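Local coordinates for cellulosomal-scaffolding protein A (Clostridium thermocellum, PDB 4B9F), which probably binds cellulose through a family 3a carbohydrate-binding module, helping the scaffolding protein bring the cellulosome to its substrate, at residues D50-C55 / A114-S119; Q21-N26 / G104-I109; T44-K49 / S119-S124. One frame throughout, in Å; residues are numbered along the deposited sequence.

Interaction 1 of 3, residues D50-C55 / A114-S119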
loop_
_atom_site.group_PDB
_atom_site.type_symbol
_atom_site.label_atom_id
_atom_site.label_comp_id
_atom_site.label_asym_id
_atom_site.label_seq_id
_atom_site.Cartn_x
_atom_site.Cartn_y
_atom_site.Cartn_z
ATOM N N ASP A 50 -8.161 17.073 4.312
ATOM C CA ASP A 50 -8.193 16.416 3.014
ATOM C C ASP A 50 -6.800 15.895 2.691
ATOM O O ASP A 50 -5.803 16.554 2.977
ATOM C CB ASP A 50 -8.632 17.377 1.907
ATOM C CG ASP A 50 -10.076 17.834 2.049
ATOM O OD1 ASP A 50 -10.832 17.240 2.848
ATOM O OD2 ASP A 50 -10.455 18.793 1.344
ATOM N N GLN A 51 -6.750 14.718 2.083
ATOM C CA GLN A 51 -5.495 14.076 1.726
ATOM C C GLN A 51 -5.518 13.648 0.273
ATOM O O GLN A 51 -6.585 13.472 -0.310
ATOM C CB GLN A 51 -5.249 12.859 2.622
ATOM C CG GLN A 51 -5.018 13.219 4.079
ATOM C CD GLN A 51 -5.117 12.029 4.997
ATOM O OE1 GLN A 51 -4.107 11.476 5.432
ATOM N NE2 GLN A 51 -6.346 11.626 5.301
ATOM N N THR A 52 -4.331 13.477 -0.307
ATOM C CA THR A 52 -4.208 13.010 -1.688
ATOM C C THR A 52 -3.102 11.968 -1.773
ATOM O O THR A 52 -2.083 12.072 -1.085
ATOM C CB THR A 52 -3.880 14.177 -2.651
ATOM O OG1 THR A 52 -4.814 15.239 -2.444
ATOM C CG2 THR A 52 -3.966 13.739 -4.110
ATOM N N PHE A 53 -3.336 10.961 -2.606
ATOM C CA PHE A 53 -2.378 9.892 -2.890
ATOM C C PHE A 53 -1.845 9.987 -4.309
ATOM O O PHE A 53 -2.599 10.238 -5.258
ATOM C CB PHE A 53 -3.074 8.522 -2.730
ATOM C CG PHE A 53 -2.265 7.359 -3.274
ATOM C CD1 PHE A 53 -1.351 6.701 -2.467
ATOM C CD2 PHE A 53 -2.404 6.937 -4.595
ATOM C CE1 PHE A 53 -0.594 5.648 -2.962
ATOM C CE2 PHE A 53 -1.653 5.883 -5.100
ATOM C CZ PHE A 53 -0.744 5.240 -4.279
ATOM N N TRP A 54 -0.549 9.760 -4.469
ATOM C CA TRP A 54 0.024 9.571 -5.793
ATOM C C TRP A 54 0.957 8.381 -5.738
ATOM O O TRP A 54 1.609 8.148 -4.725
ATOM C CB TRP A 54 0.820 10.803 -6.238
ATOM C CG TRP A 54 0.098 12.105 -6.036
ATOM C CD1 TRP A 54 -0.770 12.727 -6.902
ATOM C CD2 TRP A 54 0.202 12.959 -4.893
ATOM N NE1 TRP A 54 -1.217 13.911 -6.352
ATOM C CE2 TRP A 54 -0.628 14.077 -5.123
ATOM C CE3 TRP A 54 0.915 12.881 -3.691
ATOM C CZ2 TRP A 54 -0.758 15.114 -4.191
ATOM C CZ3 TRP A 54 0.779 13.900 -2.769
ATOM C CH2 TRP A 54 -0.049 15.005 -3.023
ATOM N N CYS A 55 1.035 7.619 -6.818
ATOM C CA CYS A 55 2.067 6.595 -6.903
ATOM C C CYS A 55 3.297 7.161 -7.621
ATOM O O CYS A 55 3.178 7.640 -8.745
ATOM C CB CYS A 55 1.531 5.376 -7.643
ATOM S SG CYS A 55 2.697 4.021 -7.733
ATOM N N ALA A 114 -0.133 12.868 1.233
ATOM C CA ALA A 114 0.051 14.055 2.041
ATOM C C ALA A 114 -1.284 14.720 2.285
ATOM O O ALA A 114 -2.255 14.498 1.550
ATOM C CB ALA A 114 0.968 15.031 1.323
ATOM N N LYS A 115 -1.322 15.555 3.312
ATOM C CA LYS A 115 -2.469 16.423 3.536
ATOM C C LYS A 115 -2.418 17.567 2.532
ATOM O O LYS A 115 -1.336 17.995 2.121
ATOM C CB LYS A 115 -2.450 16.965 4.956
ATOM C CG LYS A 115 -2.651 15.876 5.996
ATOM C CD LYS A 115 -2.389 16.399 7.383
ATOM C CE LYS A 115 -2.704 15.345 8.406
ATOM N NZ LYS A 115 -2.465 15.788 9.804
ATOM N N ASN A 116 -3.578 18.066 2.132
ATOM C CA ASN A 116 -3.588 19.069 1.076
ATOM C C ASN A 116 -2.952 20.393 1.501
ATOM O O ASN A 116 -2.553 21.193 0.651
ATOM C CB ASN A 116 -4.999 19.240 0.500
ATOM C CG ASN A 116 -5.469 18.001 -0.281
ATOM O OD1 ASN A 116 -4.750 16.997 -0.371
ATOM N ND2 ASN A 116 -6.682 18.059 -0.826
ATOM N N ASP A 117 -2.827 20.608 2.808
ATOM C CA ASP A 117 -2.154 21.798 3.328
ATOM C C ASP A 117 -0.700 21.513 3.728
ATOM O O ASP A 117 -0.016 22.381 4.264
ATOM C CB ASP A 117 -2.945 22.417 4.492
ATOM C CG ASP A 117 -2.911 21.570 5.752
ATOM O OD1 ASP A 117 -2.510 20.393 5.681
ATOM O OD2 ASP A 117 -3.301 22.085 6.821
ATOM N N TRP A 118 -0.244 20.292 3.455
ATOM C CA TRP A 118 1.143 19.895 3.703
ATOM C C TRP A 118 1.547 19.965 5.177
ATOM O O TRP A 118 2.733 20.084 5.506
ATOM C CB TRP A 118 2.116 20.645 2.761
ATOM C CG TRP A 118 1.880 20.189 1.356
ATOM C CD1 TRP A 118 1.034 20.749 0.441
ATOM C CD2 TRP A 118 2.428 19.020 0.734
ATOM N NE1 TRP A 118 1.037 20.010 -0.717
ATOM C CE2 TRP A 118 1.882 18.942 -0.562
ATOM C CE3 TRP A 118 3.330 18.034 1.147
ATOM C CZ2 TRP A 118 2.216 17.922 -1.452
ATOM C CZ3 TRP A 118 3.658 17.019 0.262
ATOM C CH2 TRP A 118 3.104 16.974 -1.021
ATOM N N SER A 119 0.557 19.843 6.061
ATOM C CA SER A 119 0.815 19.807 7.499
ATOM C C SER A 119 1.330 18.433 7.939
ATOM O O SER A 119 1.324 17.466 7.177
ATOM C CB SER A 119 -0.424 20.226 8.301
ATOM O OG SER A 119 -1.527 19.378 8.065
HETATM O O HOH W 1 -5.400 19.498 3.940
HETATM O O HOH W 2 -7.630 15.503 -2.490
#

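Interaction 2 of 3, residues Q21-N26 / G104-I109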
loop_
_atom_site.group_PDB
_atom_site.type_symbol
_atom_site.label_atom_id
_atom_site.label_comp_id
_atom_site.label_asym_id
_atom_site.label_seq_id
_atom_site.Cartn_x
_atom_site.Cartn_y
_atom_site.Cartn_z
ATOM N N GLN A 21 5.640 1.509 0.762
ATOM C CA GLN A 21 6.166 0.722 -0.356
ATOM C C GLN A 21 5.642 -0.704 -0.238
ATOM O O GLN A 21 5.890 -1.367 0.768
ATOM C CB GLN A 21 7.700 0.684 -0.329
ATOM C CG GLN A 21 8.362 2.010 0.001
ATOM C CD GLN A 21 8.315 2.993 -1.140
ATOM O OE1 GLN A 21 8.810 2.716 -2.237
ATOM N NE2 GLN A 21 7.738 4.163 -0.885
ATOM N N PHE A 22 4.910 -1.170 -1.251
ATOM C CA PHE A 22 4.363 -2.522 -1.251
ATOM C C PHE A 22 4.980 -3.354 -2.358
ATOM O O PHE A 22 5.229 -2.850 -3.463
ATOM C CB PHE A 22 2.854 -2.501 -1.523
ATOM C CG PHE A 22 1.993 -2.147 -0.339
ATOM C CD1 PHE A 22 1.653 -0.831 -0.080
ATOM C CD2 PHE A 22 1.460 -3.148 0.471
ATOM C CE1 PHE A 22 0.824 -0.505 0.990
ATOM C CE2 PHE A 22 0.638 -2.831 1.533
ATOM C CZ PHE A 22 0.317 -1.511 1.792
ATOM N N LYS A 23 5.170 -4.641 -2.092
ATOM C CA LYS A 23 5.505 -5.589 -3.152
ATOM C C LYS A 23 4.651 -6.826 -2.963
ATOM O O LYS A 23 4.726 -7.482 -1.919
ATOM C CB LYS A 23 6.991 -5.960 -3.144
ATOM C CG LYS A 23 7.382 -6.898 -4.293
ATOM C CD LYS A 23 8.869 -6.844 -4.617
ATOM C CE LYS A 23 9.721 -7.211 -3.430
ATOM N NZ LYS A 23 11.130 -7.451 -3.870
ATOM N N VAL A 24 3.838 -7.143 -3.962
ATOM C CA VAL A 24 2.896 -8.250 -3.855
ATOM C C VAL A 24 3.266 -9.305 -4.884
ATOM O O VAL A 24 3.377 -9.006 -6.078
ATOM C CB VAL A 24 1.452 -7.766 -4.112
ATOM C CG1 VAL A 24 0.464 -8.931 -3.989
ATOM C CG2 VAL A 24 1.087 -6.630 -3.168
ATOM N N THR A 25 3.473 -10.537 -4.426
ATOM C CA THR A 25 3.906 -11.613 -5.306
ATOM C C THR A 25 2.828 -12.687 -5.387
ATOM O O THR A 25 2.291 -13.110 -4.364
ATOM C CB THR A 25 5.219 -12.243 -4.794
ATOM O OG1 THR A 25 6.229 -11.227 -4.691
ATOM C CG2 THR A 25 5.691 -13.343 -5.733
ATOM N N ASN A 26 2.528 -13.139 -6.601
ATOM C CA ASN A 26 1.584 -14.236 -6.796
ATOM C C ASN A 26 2.312 -15.560 -6.640
ATOM O O ASN A 26 3.078 -15.959 -7.518
ATOM C CB ASN A 26 0.936 -14.157 -8.178
ATOM C CG ASN A 26 -0.146 -15.206 -8.382
ATOM O OD1 ASN A 26 -0.313 -16.121 -7.568
ATOM N ND2 ASN A 26 -0.890 -15.079 -9.474
ATOM N N GLY A 104 4.017 -16.331 -10.153
ATOM C CA GLY A 104 5.439 -16.038 -10.117
ATOM C C GLY A 104 5.795 -14.588 -10.416
ATOM O O GLY A 104 6.962 -14.201 -10.304
ATOM N N ALA A 105 4.806 -13.790 -10.811
ATOM C CA ALA A 105 5.026 -12.369 -11.071
ATOM C C ALA A 105 4.835 -11.575 -9.788
ATOM O O ALA A 105 4.186 -12.036 -8.852
ATOM C CB ALA A 105 4.064 -11.869 -12.152
ATOM N N HIS A 106 5.383 -10.366 -9.746
ATOM C CA HIS A 106 5.100 -9.476 -8.626
ATOM C C HIS A 106 4.793 -8.074 -9.111
ATOM O O HIS A 106 5.161 -7.702 -10.228
ATOM C CB HIS A 106 6.227 -9.472 -7.581
ATOM C CG HIS A 106 7.506 -8.840 -8.042
ATOM N ND1 HIS A 106 8.521 -9.559 -8.636
ATOM C CD2 HIS A 106 7.950 -7.563 -7.955
ATOM C CE1 HIS A 106 9.534 -8.751 -8.904
ATOM N NE2 HIS A 106 9.212 -7.533 -8.501
ATOM N N VAL A 107 4.097 -7.313 -8.272
ATOM C CA VAL A 107 3.859 -5.905 -8.544
ATOM C C VAL A 107 4.460 -5.100 -7.405
ATOM O O VAL A 107 4.286 -5.440 -6.226
ATOM C CB VAL A 107 2.345 -5.587 -8.775
ATOM C CG1 VAL A 107 1.483 -6.020 -7.591
ATOM C CG2 VAL A 107 2.143 -4.117 -9.096
ATOM N N GLN A 108 5.210 -4.059 -7.766
ATOM C CA GLN A 108 5.835 -3.192 -6.781
ATOM C C GLN A 108 5.193 -1.825 -6.882
ATOM O O GLN A 108 5.018 -1.307 -7.983
ATOM C CB GLN A 108 7.329 -3.089 -7.047
ATOM C CG GLN A 108 8.079 -2.220 -6.064
ATOM C CD GLN A 108 9.576 -2.460 -6.131
ATOM O OE1 GLN A 108 10.027 -3.610 -6.189
ATOM N NE2 GLN A 108 10.353 -1.384 -6.136
ATOM N N ILE A 109 4.840 -1.256 -5.734
ATOM C CA ILE A 109 4.132 0.022 -5.666
ATOM C C ILE A 109 4.835 0.953 -4.700
ATOM O O ILE A 109 4.984 0.637 -3.520
ATOM C CB ILE A 109 2.670 -0.164 -5.187
ATOM C CG1 ILE A 109 1.936 -1.159 -6.090
ATOM C CG2 ILE A 109 1.948 1.190 -5.109
ATOM C CD1 ILE A 109 1.713 -2.531 -5.430
HETATM O O HOH W 3 12.247 -4.931 -5.259
#

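Interaction 3 of 3, residues T44-K49 / S119-S124. With CA (calcium ion), chain C.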
loop_
_atom_site.group_PDB
_atom_site.type_symbol
_atom_site.label_atom_id
_atom_site.label_comp_id
_atom_site.label_asym_id
_atom_site.label_seq_id
_atom_site.Cartn_x
_atom_site.Cartn_y
_atom_site.Cartn_z
ATOM N N THR A 44 -2.896 6.846 11.892
ATOM C CA THR A 44 -3.674 7.896 12.528
ATOM C C THR A 44 -3.379 9.209 11.818
ATOM O O THR A 44 -2.221 9.593 11.652
ATOM C CB THR A 44 -3.339 8.034 14.023
ATOM O OG1 THR A 44 -1.913 8.059 14.190
ATOM C CG2 THR A 44 -3.914 6.873 14.812
ATOM N N VAL A 45 -4.433 9.901 11.403
ATOM C CA VAL A 45 -4.281 11.085 10.562
ATOM C C VAL A 45 -3.648 12.290 11.279
ATOM O O VAL A 45 -3.060 13.148 10.626
ATOM C CB VAL A 45 -5.642 11.449 9.905
ATOM C CG1 VAL A 45 -6.654 11.909 10.953
ATOM C CG2 VAL A 45 -5.471 12.487 8.799
ATOM N N ASP A 46 -3.756 12.337 12.609
ATOM C CA ASP A 46 -3.183 13.416 13.428
ATOM C C ASP A 46 -3.712 14.793 13.024
ATOM O O ASP A 46 -2.938 15.700 12.696
ATOM C CB ASP A 46 -1.648 13.417 13.369
ATOM C CG ASP A 46 -1.049 12.031 13.545
ATOM O OD1 ASP A 46 -1.474 11.280 14.453
ATOM O OD2 ASP A 46 -0.151 11.683 12.759
ATOM N N GLY A 47 -5.032 14.946 13.060
ATOM C CA GLY A 47 -5.679 16.172 12.632
ATOM C C GLY A 47 -6.281 15.956 11.265
ATOM O O GLY A 47 -5.570 15.946 10.263
ATOM N N GLN A 48 -7.595 15.751 11.224
ATOM C CA GLN A 48 -8.265 15.442 9.973
ATOM C C GLN A 48 -8.147 16.598 8.979
ATOM O O GLN A 48 -8.459 17.748 9.307
ATOM C CB GLN A 48 -9.735 15.099 10.222
ATOM C CG GLN A 48 -10.545 14.896 8.948
ATOM C CD GLN A 48 -10.105 13.669 8.162
ATOM O OE1 GLN A 48 -9.680 12.667 8.737
ATOM N NE2 GLN A 48 -10.213 13.742 6.837
ATOM N N LYS A 49 -7.677 16.272 7.778
ATOM C CA LYS A 49 -7.560 17.209 6.664
ATOM C C LYS A 49 -7.783 16.402 5.396
ATOM O O LYS A 49 -7.575 15.182 5.393
ATOM C CB LYS A 49 -6.146 17.803 6.590
ATOM C CG LYS A 49 -5.701 18.617 7.783
ATOM C CD LYS A 49 -6.312 20.008 7.763
ATOM C CE LYS A 49 -5.804 20.842 8.935
ATOM N NZ LYS A 49 -4.310 20.863 9.024
ATOM N N SER A 119 0.557 19.843 6.061
ATOM C CA SER A 119 0.815 19.807 7.499
ATOM C C SER A 119 1.330 18.433 7.939
ATOM O O SER A 119 1.324 17.466 7.177
ATOM C CB SER A 119 -0.424 20.226 8.301
ATOM O OG SER A 119 -1.527 19.378 8.065
ATOM N N ASN A 120 1.803 18.354 9.172
ATOM C CA ASN A 120 2.557 17.181 9.596
ATOM C C ASN A 120 1.737 15.988 10.063
ATOM O O ASN A 120 0.629 16.133 10.583
ATOM C CB ASN A 120 3.560 17.556 10.685
ATOM C CG ASN A 120 4.726 18.357 10.148
ATOM O OD1 ASN A 120 5.062 18.261 8.970
ATOM N ND2 ASN A 120 5.357 19.143 11.013
ATOM N N TYR A 121 2.324 14.815 9.847
ATOM C CA TYR A 121 1.909 13.567 10.457
ATOM C C TYR A 121 2.953 13.148 11.488
ATOM O O TYR A 121 4.122 13.566 11.429
ATOM C CB TYR A 121 1.912 12.447 9.428
ATOM C CG TYR A 121 0.935 12.525 8.290
ATOM C CD1 TYR A 121 -0.404 12.167 8.459
ATOM C CD2 TYR A 121 1.365 12.882 7.015
ATOM C CE1 TYR A 121 -1.294 12.190 7.386
ATOM C CE2 TYR A 121 0.492 12.917 5.948
ATOM C CZ TYR A 121 -0.836 12.564 6.131
ATOM O OH TYR A 121 -1.689 12.580 5.054
ATOM N N THR A 122 2.529 12.269 12.390
ATOM C CA THR A 122 3.406 11.586 13.328
ATOM C C THR A 122 3.328 10.103 12.997
ATOM O O THR A 122 2.231 9.542 12.974
ATOM C CB THR A 122 2.901 11.794 14.762
ATOM O OG1 THR A 122 3.038 13.177 15.110
ATOM C CG2 THR A 122 3.673 10.924 15.748
ATOM N N GLN A 123 4.464 9.463 12.729
ATOM C CA GLN A 123 4.421 8.069 12.288
ATOM C C GLN A 123 4.466 7.048 13.421
ATOM O O GLN A 123 4.135 5.887 13.213
ATOM C CB GLN A 123 5.516 7.789 11.257
ATOM C CG GLN A 123 5.448 8.718 10.052
ATOM C CD GLN A 123 6.140 8.133 8.845
ATOM O OE1 GLN A 123 5.532 7.397 8.062
ATOM N NE2 GLN A 123 7.414 8.454 8.680
ATOM N N SER A 124 4.849 7.488 14.615
ATOM C CA SER A 124 5.041 6.573 15.738
ATOM C C SER A 124 3.727 5.999 16.252
ATOM O O SER A 124 3.732 5.035 17.008
ATOM C CB SER A 124 5.764 7.272 16.888
ATOM O OG SER A 124 4.947 8.286 17.445
HETATM CA CA CA C . -0.154 9.312 12.962
HETATM O O HOH W 4 -0.223 16.788 13.390
HETATM O O HOH W 5 -3.058 18.384 10.347
HETATM O O HOH W 6 0.537 9.567 10.577
#

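Interaction 1 of 3, residues D50-C55 / A114-S119
Thr52 and Ala114 face each other as an antiparallel hydrogen-bonded pair, Thr52 N giving to Ala114 O at 3.0 Å and Ala114 N to Thr52 O at 3.1 Å. With Gln51 and Lys115, the adjoining non-hydrogen-bonded pair, they form the tight part. Long side chains suit this second pair: they run side by side, Gln51 CG 4.0 Å from Lys115 CG, and their polar ends travel on, Gln51 OE1 to the hydroxyls of Tyr43 and Tyr121, Lys115 NZ to backbone oxygens of Val45, Gly47 and Asn120. The strands are neighbours in the six-stranded sheet of a beta sandwich. Strand 106-115 ends at Lys115 in a type I turn to Trp118, and one last backbone bond follows, Asn116 N to Asp50 O at 2.8 Å. The solvent side is looser. There Asn116 folds its amide back beside its own backbone N (chi1 -68°), OD1 accepting from Thr52 OG1 at 2.7 Å, and a water links Thr52 OG1 with Asn116 ND2. Two tryptophans arrive from opposite directions and meet obliquely, Trp54 CH2 4.0 Å from Trp118 CZ2. Trp54 CZ3 also touches Ala114 CB at 4.2 Å, the small methyl lying under one face of the Trp118 ring, toward the rim.

Interaction 2 of 3, residues Q21-N26 / G104-I109
Gly104 N donates to Asn26 O at 2.8 Å, closing the end of the pairing in a backbone conformation of positive phi (85°) where a beta carbon would collide with the preceding carbonyl oxygen. Ala105 follows, and its O takes Asn26 N at 3.0 Å, the bond almost in line with the carbonyl. His106 sits opposite Thr25 without backbone bonds between them. Its CG lies between the backbone N and the carbonyl carbon (chi1 69°), turning the imidazole toward Lys23, whose CD comes within 3.5 Å of His106 CD2; Thr25 OG1 rests against His106 CB at 3.4 Å. Val107 and Val24 exchange two backbone bonds, and Val107 CG1 packs 3.9 Å from Val24 CB, compact branched residues suited to a strand's buried face. Gln108 again points to the outer side: a water joins its OE1 to Lys23 NZ, while its NE2 donates to Gln110 OE1. Ile109 adds two more backbone bonds to Phe22, its CD1 4.1 Å from Phe22 CB. Phe22, Val24 and Ile109 all touch Leu39 of the facing sheet, whereas Lys23, Thr25, His106 and Gln108 occupy the other, partly exposed face: the amphipathic antiparallel pairing of a beta sandwich, here that of a family 3a carbohydrate-binding module.

Interaction 3 of 3, residues T44-K49 / S119-S124
Asp46 OD2 is held from two directions: it binds the calcium ion at 2.4 Å and accepts from Thr122 N at 2.8 Å. The N-H points almost straight at the oxygen (171°) but arrives from above the carboxylate, 41° out of its plane, so the hydrogen bond and the metal together fix how the group is turned. Asp46 OD1 completes an uneven bidentate grip, 2.8 Å from the calcium. Thr44 also binds twice, through O and OG1; with OG1 between its backbone N and carbonyl carbon (chi1 47°), hydroxyl and carbonyl can reach the same ion, which a threonine does without adding charge. Thr122 O, a water, Asn125 and Asp126 complete the shell. This is the calcium site of the module, built where the loop after strand 37-43 meets the short strand 121-122, and the ion therefore joins chain parts far apart in sequence. The two carboxylates probably offset much of its charge. Beside the site, Tyr121 brings CD1 to 3.6 Å from Val45 O, and Asp46 OD2 lies at the edge of the Tyr121 ring, near the ring plane. Farther from the metal, water mediates the contact: one molecule donates to both Asp46 O and Asn120 O. The long Lys49 chain folds and brings NZ to a salt bridge with Asp117 OD2. Ser119 OG is bonded chiefly to OD1 of that same carboxylate; Lys49 NZ reaches it in a weak bond of 3.3 Å that a second water also spans.

Overall arrangement
From the N terminus, strand 20-26 comes first and waits until strand 106-115 for its partner, so interaction 2 closes a loop of 77 intervening residues. Within that loop begin residues 44-49, then 50-55. Their partners come in reverse order, 114-119 before 119-124, which nests interaction 1 (58 residues between) inside interaction 3 (69 between); both cross interaction 2. Interactions 1 and 2 use the two ends of strand 106-115 and tie it to its neighbour on each side in one sheet, their centres about 24 Å apart. Interaction 3 shares Ser119 with interaction 1 and joins the loop leaving strand 37-43 of the other sheet to the segment running from strand 106-115 into strand 121-122, at the calcium ion.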